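PDB 4N7B: LytB from Plasmodium falciparum, which catalyses the reduction of (E)-4-hydroxy-3-methylbut-2-enyl diphosphate to isopentenyl and dimethylallyl diphosphate, the last step of the MEP pathway to isoprenoid precursors, using an iron-sulfur cluster. Local coordinates for residues N332-H343 with K375-L385. Residues are numbered along the deposited sequence; the frame is centred on the assembly and turned at random. Where two conformers were deposited one is given.
Sequences NYDIILIGYKNH and KKLFYVTQTTL. With F3S (Fe3-s4 cluster), chain B; SO4 (sulfate ion), chain C.
Q382 runs fully extended, CG anti to the backbone N (chi1 -168°), which brings its amide to the loop after strand 334-338. An amide suits the place: OE1 takes a nearly straight bond from Y340 N (2.9 Å), while NE2 lies over one face of the H343 ring and gives a weak bond to T384 OG1. OE1 comes within 3.3 Å of G339 CA, an approach eased by the absent side chain. H343 NE2 donates to O3 of a sulfate, probably from the crystallisation liquor, where relatives suggest the substrate's diphosphate binds. The turn after strand 377-381 carries T383 OG1, bonded to the probable proton donor E345, to 3.4 Å from cluster sulfur S4.

Leading up to these loops, the strands pair in parallel, from D334 N-K376 O to Q382 N-I338 O. Beta-branched I338 suits a strand, its CG2 meeting L385 CD1. K376's aliphatic stem suits the Y333 ring face, and its NZ donates to Y333 OH; E405 salt-bridges NZ and hydrogen-bonds OH.

The pair forms the middle of a four-stranded parallel sheet, between strands 357-360 and 405-406; I335 and V380 pack on helix 316-329, L337 on helix 344-350, and I336, I338 and Y379 on helix 387-400.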
ATOM      1  N   ASN A 332     -16.808 -21.450  -9.192  1.00 41.94           N
ATOM      2  CA  ASN A 332     -17.586 -20.892 -10.303  1.00 44.19           C
ATOM      3  C   ASN A 332     -18.312 -19.576  -9.985  1.00 46.84           C
ATOM      4  O   ASN A 332     -19.435 -19.348 -10.448  1.00 48.09           O
ATOM      5  CB  ASN A 332     -18.584 -21.916 -10.837  1.00 43.92           C
ATOM      6  CG  ASN A 332     -19.029 -21.596 -12.250  1.00 55.21           C
ATOM      7  OD1 ASN A 332     -18.211 -21.203 -13.086  1.00 58.01           O
ATOM      8  ND2 ASN A 332     -20.331 -21.750 -12.526  1.00 54.41           N
ATOM      9  N   TYR A 333     -17.675 -18.727  -9.186  1.00 41.31           N
ATOM     10  CA  TYR A 333     -18.121 -17.360  -9.018  1.00 38.75           C
ATOM     11  C   TYR A 333     -17.442 -16.520 -10.080  1.00 42.57           C
ATOM     12  O   TYR A 333     -16.320 -16.806 -10.480  1.00 42.70           O
ATOM     13  CB  TYR A 333     -17.668 -16.798  -7.675  1.00 35.58           C
ATOM     14  CG  TYR A 333     -18.475 -17.195  -6.463  1.00 37.63           C
ATOM     15  CD1 TYR A 333     -18.451 -18.493  -5.971  1.00 36.67           C
ATOM     16  CD2 TYR A 333     -19.214 -16.248  -5.771  1.00 40.61           C
ATOM     17  CE1 TYR A 333     -19.159 -18.836  -4.844  1.00 41.47           C
ATOM     18  CE2 TYR A 333     -19.931 -16.580  -4.645  1.00 40.84           C
ATOM     19  CZ  TYR A 333     -19.896 -17.873  -4.174  1.00 44.05           C
ATOM     20  OH  TYR A 333     -20.625 -18.205  -3.042  1.00 44.11           O
ATOM     21  N   ASP A 334     -18.098 -15.464 -10.526  1.00 39.00           N
ATOM     22  CA  ASP A 334     -17.379 -14.448 -11.257  1.00 45.59           C
ATOM     23  C   ASP A 334     -16.956 -13.455 -10.208  1.00 38.28           C
ATOM     24  O   ASP A 334     -17.625 -13.307  -9.193  1.00 33.25           O
ATOM     25  CB  ASP A 334     -18.242 -13.791 -12.326  1.00 46.57           C
ATOM     26  CG  ASP A 334     -17.975 -14.360 -13.709  1.00 52.94           C
ATOM     27  OD1 ASP A 334     -17.829 -15.596 -13.824  1.00 52.26           O
ATOM     28  OD2 ASP A 334     -17.898 -13.571 -14.677  1.00 59.54           O
ATOM     29  N   ILE A 335     -15.841 -12.780 -10.439  1.00 41.97           N
ATOM     30  CA  ILE A 335     -15.263 -11.941  -9.412  1.00 39.54           C
ATOM     31  C   ILE A 335     -15.213 -10.488  -9.829  1.00 41.00           C
ATOM     32  O   ILE A 335     -14.722 -10.171 -10.911  1.00 43.40           O
ATOM     33  CB  ILE A 335     -13.850 -12.406  -9.072  1.00 37.23           C
ATOM     34  CG1 ILE A 335     -13.919 -13.572  -8.078  1.00 43.49           C
ATOM     35  CG2 ILE A 335     -13.062 -11.279  -8.430  1.00 36.98           C
ATOM     36  CD1 ILE A 335     -13.466 -14.855  -8.644  1.00 43.44           C
ATOM     37  N   ILE A 336     -15.719  -9.608  -8.970  1.00 36.04           N
ATOM     38  CA  ILE A 336     -15.628  -8.175  -9.223  1.00 35.93           C
ATOM     39  C   ILE A 336     -14.504  -7.603  -8.384  1.00 36.12           C
ATOM     40  O   ILE A 336     -14.510  -7.731  -7.174  1.00 32.87           O
ATOM     41  CB  ILE A 336     -16.923  -7.427  -8.892  1.00 33.83           C
ATOM     42  CG1 ILE A 336     -17.927  -7.528 -10.039  1.00 48.25           C
ATOM     43  CG2 ILE A 336     -16.649  -5.953  -8.772  1.00 33.33           C
ATOM     44  CD1 ILE A 336     -18.477  -8.875 -10.264  1.00 41.15           C
ATOM     45  N   LEU A 337     -13.542  -6.970  -9.040  1.00 34.44           N
ATOM     46  CA  LEU A 337     -12.368  -6.440  -8.373  1.00 30.98           C
ATOM     47  C   LEU A 337     -12.429  -4.922  -8.388  1.00 32.37           C
ATOM     48  O   LEU A 337     -12.231  -4.316  -9.430  1.00 33.09           O
ATOM     49  CB  LEU A 337     -11.111  -6.903  -9.105  1.00 34.83           C
ATOM     50  CG  LEU A 337      -9.773  -6.297  -8.661  1.00 35.30           C
ATOM     51  CD1 LEU A 337      -9.638  -6.310  -7.161  1.00 40.55           C
ATOM     52  CD2 LEU A 337      -8.639  -7.072  -9.296  1.00 35.75           C
ATOM     53  N   ILE A 338     -12.730  -4.312  -7.244  1.00 29.09           N
ATOM     54  CA  ILE A 338     -12.781  -2.851  -7.155  1.00 25.47           C
ATOM     55  C   ILE A 338     -11.378  -2.293  -6.921  1.00 29.39           C
ATOM     56  O   ILE A 338     -10.749  -2.582  -5.914  1.00 30.67           O
ATOM     57  CB  ILE A 338     -13.664  -2.410  -5.981  1.00 29.15           C
ATOM     58  CG1 ILE A 338     -15.020  -3.114  -6.047  1.00 34.32           C
ATOM     59  CG2 ILE A 338     -13.838  -0.912  -6.001  1.00 31.93           C
ATOM     60  CD1 ILE A 338     -15.964  -2.744  -4.925  1.00 33.80           C
ATOM     61  N   GLY A 339     -10.865  -1.518  -7.854  1.00 29.46           N
ATOM     62  CA  GLY A 339      -9.534  -0.970  -7.690  1.00 26.56           C
ATOM     63  C   GLY A 339      -9.161  -0.280  -8.971  1.00 32.45           C
ATOM     64  O   GLY A 339      -9.973  -0.259  -9.897  1.00 29.05           O
ATOM     65  N   TYR A 340      -7.956   0.273  -9.043  1.00 32.73           N
ATOM     66  CA  TYR A 340      -7.539   1.038 -10.219  1.00 35.77           C
ATOM     67  C   TYR A 340      -6.779   0.167 -11.218  1.00 40.98           C
ATOM     68  O   TYR A 340      -5.775  -0.452 -10.871  1.00 34.95           O
ATOM     69  CB  TYR A 340      -6.692   2.224  -9.773  1.00 34.15           C
ATOM     70  CG  TYR A 340      -7.482   3.174  -8.907  1.00 34.49           C
ATOM     71  CD1 TYR A 340      -8.418   4.031  -9.474  1.00 42.52           C
ATOM     72  CD2 TYR A 340      -7.336   3.182  -7.524  1.00 41.41           C
ATOM     73  CE1 TYR A 340      -9.165   4.900  -8.698  1.00 45.08           C
ATOM     74  CE2 TYR A 340      -8.082   4.054  -6.730  1.00 43.84           C
ATOM     75  CZ  TYR A 340      -8.994   4.915  -7.329  1.00 45.94           C
ATOM     76  OH  TYR A 340      -9.740   5.791  -6.566  1.00 47.59           O
ATOM     77  N   LYS A 341      -7.288   0.128 -12.452  1.00 40.99           N
ATOM     78  CA  LYS A 341      -6.832  -0.799 -13.496  1.00 44.69           C
ATOM     79  C   LYS A 341      -5.318  -0.878 -13.709  1.00 41.22           C
ATOM     80  O   LYS A 341      -4.782  -1.935 -14.042  1.00 51.40           O
ATOM     81  CB  LYS A 341      -7.467  -0.415 -14.840  1.00 49.64           C
ATOM     82  CG  LYS A 341      -8.950  -0.708 -14.945  1.00 55.06           C
ATOM     83  CD  LYS A 341      -9.461  -0.455 -16.385  1.00 54.83           C
ATOM     84  CE  LYS A 341     -11.005  -0.438 -16.459  1.00 55.55           C
ATOM     85  NZ  LYS A 341     -11.684  -1.696 -15.964  1.00 50.50           N
ATOM     86  N   ASN A 342      -4.620   0.230 -13.534  0.52 36.54           N
ATOM     87  CA  ASN A 342      -3.195   0.244 -13.836  0.52 42.01           C
ATOM     88  C   ASN A 342      -2.289   0.216 -12.600  0.52 39.89           C
ATOM     89  O   ASN A 342      -1.091   0.494 -12.699  0.52 40.48           O
ATOM     90  CB  ASN A 342      -2.875   1.454 -14.711  0.52 47.92           C
ATOM     91  CG  ASN A 342      -3.392   1.296 -16.133  0.52 59.23           C
ATOM     92  OD1 ASN A 342      -3.072   0.320 -16.817  0.52 58.92           O
ATOM     93  ND2 ASN A 342      -4.210   2.247 -16.575  0.52 62.41           N
ATOM     94  N   HIS A 343      -2.854  -0.113 -11.440  1.00 34.97           N
ATOM     95  CA  HIS A 343      -2.047  -0.299 -10.232  1.00 37.70           C
ATOM     96  C   HIS A 343      -1.503  -1.726 -10.212  1.00 39.09           C
ATOM     97  O   HIS A 343      -2.264  -2.671 -10.419  1.00 34.71           O
ATOM     98  CB  HIS A 343      -2.891  -0.038  -8.980  1.00 36.92           C
ATOM     99  CG  HIS A 343      -2.081   0.121  -7.733  1.00 42.52           C
ATOM    100  ND1 HIS A 343      -1.520  -0.952  -7.074  1.00 41.67           N
ATOM    101  CD2 HIS A 343      -1.732   1.220  -7.023  1.00 42.76           C
ATOM    102  CE1 HIS A 343      -0.863  -0.522  -6.016  1.00 44.85           C
ATOM    103  NE2 HIS A 343      -0.972   0.795  -5.960  1.00 46.54           N
ATOM    104  N   LYS A 375     -26.175 -16.305 -11.475  1.00 76.67           N
ATOM    105  CA  LYS A 375     -24.717 -16.276 -11.427  1.00 64.37           C
ATOM    106  C   LYS A 375     -24.209 -15.766 -10.091  1.00 57.09           C
ATOM    107  O   LYS A 375     -24.523 -14.656  -9.679  1.00 61.21           O
ATOM    108  CB  LYS A 375     -24.145 -15.426 -12.568  1.00 64.18           C
ATOM    109  CG  LYS A 375     -22.652 -15.146 -12.451  1.00 64.64           C
ATOM    110  CD  LYS A 375     -21.847 -16.423 -12.219  1.00 69.16           C
ATOM    111  CE  LYS A 375     -21.502 -17.133 -13.506  1.00 71.96           C
ATOM    112  NZ  LYS A 375     -20.316 -18.011 -13.301  1.00 69.19           N
ATOM    113  N   LYS A 376     -23.409 -16.584  -9.423  1.00 49.53           N
ATOM    114  CA  LYS A 376     -22.846 -16.206  -8.147  1.00 50.57           C
ATOM    115  C   LYS A 376     -21.702 -15.204  -8.327  1.00 46.59           C
ATOM    116  O   LYS A 376     -20.818 -15.381  -9.174  1.00 44.77           O
ATOM    117  CB  LYS A 376     -22.367 -17.454  -7.424  1.00 49.46           C
ATOM    118  CG  LYS A 376     -23.453 -18.504  -7.264  1.00 56.21           C
ATOM    119  CD  LYS A 376     -23.416 -19.102  -5.868  1.00 57.18           C
ATOM    120  CE  LYS A 376     -23.974 -18.125  -4.820  1.00 64.01           C
ATOM    121  NZ  LYS A 376     -23.687 -18.566  -3.414  1.00 67.59           N
ATOM    122  N   LEU A 377     -21.722 -14.150  -7.523  1.00 43.51           N
ATOM    123  CA  LEU A 377     -20.728 -13.093  -7.639  1.00 41.98           C
ATOM    124  C   LEU A 377     -20.054 -12.866  -6.314  1.00 40.09           C
ATOM    125  O   LEU A 377     -20.674 -12.966  -5.262  1.00 39.96           O
ATOM    126  CB  LEU A 377     -21.372 -11.783  -8.096  1.00 42.42           C
ATOM    127  CG  LEU A 377     -22.084 -11.856  -9.451  1.00 47.67           C
ATOM    128  CD1 LEU A 377     -22.748 -10.519  -9.754  1.00 52.11           C
ATOM    129  CD2 LEU A 377     -21.112 -12.250 -10.564  1.00 49.26           C
ATOM    130  N   PHE A 378     -18.777 -12.528  -6.387  1.00 42.34           N
ATOM    131  CA  PHE A 378     -17.960 -12.291  -5.218  1.00 40.37           C
ATOM    132  C   PHE A 378     -17.132 -11.063  -5.539  1.00 43.16           C
ATOM    133  O   PHE A 378     -16.562 -10.968  -6.630  1.00 42.40           O
ATOM    134  CB  PHE A 378     -17.040 -13.483  -4.995  1.00 37.67           C
ATOM    135  CG  PHE A 378     -16.382 -13.520  -3.630  1.00 36.30           C
ATOM    136  CD1 PHE A 378     -17.049 -14.058  -2.535  1.00 37.62           C
ATOM    137  CD2 PHE A 378     -15.088 -13.045  -3.449  1.00 34.03           C
ATOM    138  CE1 PHE A 378     -16.444 -14.112  -1.285  1.00 39.58           C
ATOM    139  CE2 PHE A 378     -14.474 -13.103  -2.193  1.00 35.32           C
ATOM    140  CZ  PHE A 378     -15.154 -13.632  -1.117  1.00 39.40           C
ATOM    141  N   TYR A 379     -17.076 -10.108  -4.620  1.00 34.83           N
ATOM    142  CA  TYR A 379     -16.256  -8.951  -4.857  1.00 33.93           C
ATOM    143  C   TYR A 379     -15.108  -8.875  -3.883  1.00 32.33           C
ATOM    144  O   TYR A 379     -15.146  -9.406  -2.784  1.00 31.78           O
ATOM    145  CB  TYR A 379     -17.076  -7.653  -4.850  1.00 35.57           C
ATOM    146  CG  TYR A 379     -17.400  -7.054  -3.484  1.00 35.68           C
ATOM    147  CD1 TYR A 379     -16.479  -6.253  -2.817  1.00 32.13           C
ATOM    148  CD2 TYR A 379     -18.647  -7.257  -2.884  1.00 35.51           C
ATOM    149  CE1 TYR A 379     -16.776  -5.693  -1.585  1.00 32.92           C
ATOM    150  CE2 TYR A 379     -18.951  -6.698  -1.655  1.00 33.37           C
ATOM    151  CZ  TYR A 379     -18.006  -5.919  -1.010  1.00 34.40           C
ATOM    152  OH  TYR A 379     -18.284  -5.357   0.218  1.00 44.53           O
ATOM    153  N   VAL A 380     -14.096  -8.148  -4.308  1.00 31.74           N
ATOM    154  CA  VAL A 380     -12.848  -8.072  -3.612  1.00 31.48           C
ATOM    155  C   VAL A 380     -12.347  -6.665  -3.940  1.00 35.99           C
ATOM    156  O   VAL A 380     -12.853  -6.050  -4.887  1.00 32.20           O
ATOM    157  CB  VAL A 380     -11.971  -9.233  -4.134  1.00 36.15           C
ATOM    158  CG1 VAL A 380     -10.720  -8.748  -4.805  1.00 38.85           C
ATOM    159  CG2 VAL A 380     -11.699 -10.208  -3.036  1.00 36.59           C
ATOM    160  N   THR A 381     -11.387  -6.126  -3.186  1.00 35.32           N
ATOM    161  CA  THR A 381     -10.906  -4.777  -3.466  1.00 28.59           C
ATOM    162  C   THR A 381      -9.395  -4.667  -3.344  1.00 31.66           C
ATOM    163  O   THR A 381      -8.736  -5.480  -2.690  1.00 34.06           O
ATOM    164  CB  THR A 381     -11.559  -3.689  -2.548  1.00 28.08           C
ATOM    165  OG1 THR A 381     -10.905  -3.627  -1.279  1.00 38.10           O
ATOM    166  CG2 THR A 381     -13.018  -3.971  -2.321  1.00 31.46           C
ATOM    167  N   GLN A 382      -8.860  -3.643  -3.988  1.00 28.08           N
ATOM    168  CA  GLN A 382      -7.515  -3.158  -3.720  1.00 27.71           C
ATOM    169  C   GLN A 382      -7.377  -2.862  -2.220  1.00 28.59           C
ATOM    170  O   GLN A 382      -8.288  -2.316  -1.593  1.00 29.15           O
ATOM    171  CB  GLN A 382      -7.289  -1.885  -4.532  1.00 28.02           C
ATOM    172  CG  GLN A 382      -5.864  -1.391  -4.618  1.00 27.84           C
ATOM    173  CD  GLN A 382      -5.733  -0.247  -5.598  1.00 34.59           C
ATOM    174  OE1 GLN A 382      -6.542  -0.117  -6.506  1.00 36.76           O
ATOM    175  NE2 GLN A 382      -4.731   0.599  -5.412  1.00 37.20           N
ATOM    176  N   THR A 383      -6.224  -3.188  -1.648  1.00 25.63           N
ATOM    177  CA  THR A 383      -6.032  -3.098  -0.194  1.00 30.59           C
ATOM    178  C   THR A 383      -5.937  -1.679   0.330  1.00 25.93           C
ATOM    179  O   THR A 383      -6.131  -1.449   1.519  1.00 29.22           O
ATOM    180  CB  THR A 383      -4.742  -3.811   0.246  1.00 24.28           C
ATOM    181  OG1 THR A 383      -3.604  -3.172  -0.354  1.00 29.71           O
ATOM    182  CG2 THR A 383      -4.770  -5.251  -0.166  1.00 28.00           C
ATOM    183  N   THR A 384      -5.647  -0.733  -0.556  1.00 28.56           N
ATOM    184  CA  THR A 384      -5.304   0.628  -0.172  1.00 28.26           C
ATOM    185  C   THR A 384      -6.317   1.699  -0.608  1.00 32.90           C
ATOM    186  O   THR A 384      -5.988   2.878  -0.652  1.00 36.18           O
ATOM    187  CB  THR A 384      -3.969   1.008  -0.799  1.00 28.25           C
ATOM    188  OG1 THR A 384      -4.000   0.671  -2.188  1.00 31.56           O
ATOM    189  CG2 THR A 384      -2.819   0.262  -0.119  1.00 28.19           C
ATOM    190  N   LEU A 385      -7.554   1.311  -0.890  1.00 32.66           N
ATOM    191  CA  LEU A 385      -8.554   2.273  -1.335  1.00 26.77           C
ATOM    192  C   LEU A 385      -8.925   3.291  -0.242  1.00 33.24           C
ATOM    193  O   LEU A 385      -8.650   3.100   0.943  1.00 32.46           O
ATOM    194  CB  LEU A 385      -9.816   1.532  -1.777  1.00 30.73           C
ATOM    195  CG  LEU A 385      -9.630   0.612  -2.988  1.00 32.69           C
ATOM    196  CD1 LEU A 385     -10.966   0.021  -3.380  1.00 36.74           C
ATOM    197  CD2 LEU A 385      -9.011   1.380  -4.156  1.00 31.61           C
TER
HETATM  198 FE1  F3S B 401       0.931  -2.459   4.020  1.00 26.99          FE
HETATM  199 FE3  F3S B 401       0.120  -4.926   3.308  1.00 26.63          FE
HETATM  200 FE4  F3S B 401      -1.631  -2.935   3.743  1.00 26.91          FE
HETATM  201  S1  F3S B 401       1.727  -3.716   2.412  1.00 24.12           S
HETATM  202  S2  F3S B 401      -0.583  -1.049   3.197  1.00 27.48           S
HETATM  203  S3  F3S B 401      -0.282  -3.904   5.201  1.00 22.68           S
HETATM  204  S4  F3S B 401      -1.744  -4.486   2.189  1.00 30.32           S
HETATM  205  S   SO4 C 402       0.476   1.598  -2.555  1.00 38.77           S
HETATM  206  O1  SO4 C 402       0.199   0.182  -2.748  1.00 39.35           O
HETATM  207  O2  SO4 C 402       1.822   1.774  -2.001  1.00 37.69           O
HETATM  208  O3  SO4 C 402       0.385   2.233  -3.867  1.00 38.74           O
HETATM  209  O4  SO4 C 402      -0.495   2.250  -1.657  1.00 27.95           O
HETATM  210  O   HOH W   1     -22.625 -19.239 -10.453  1.00 68.65           O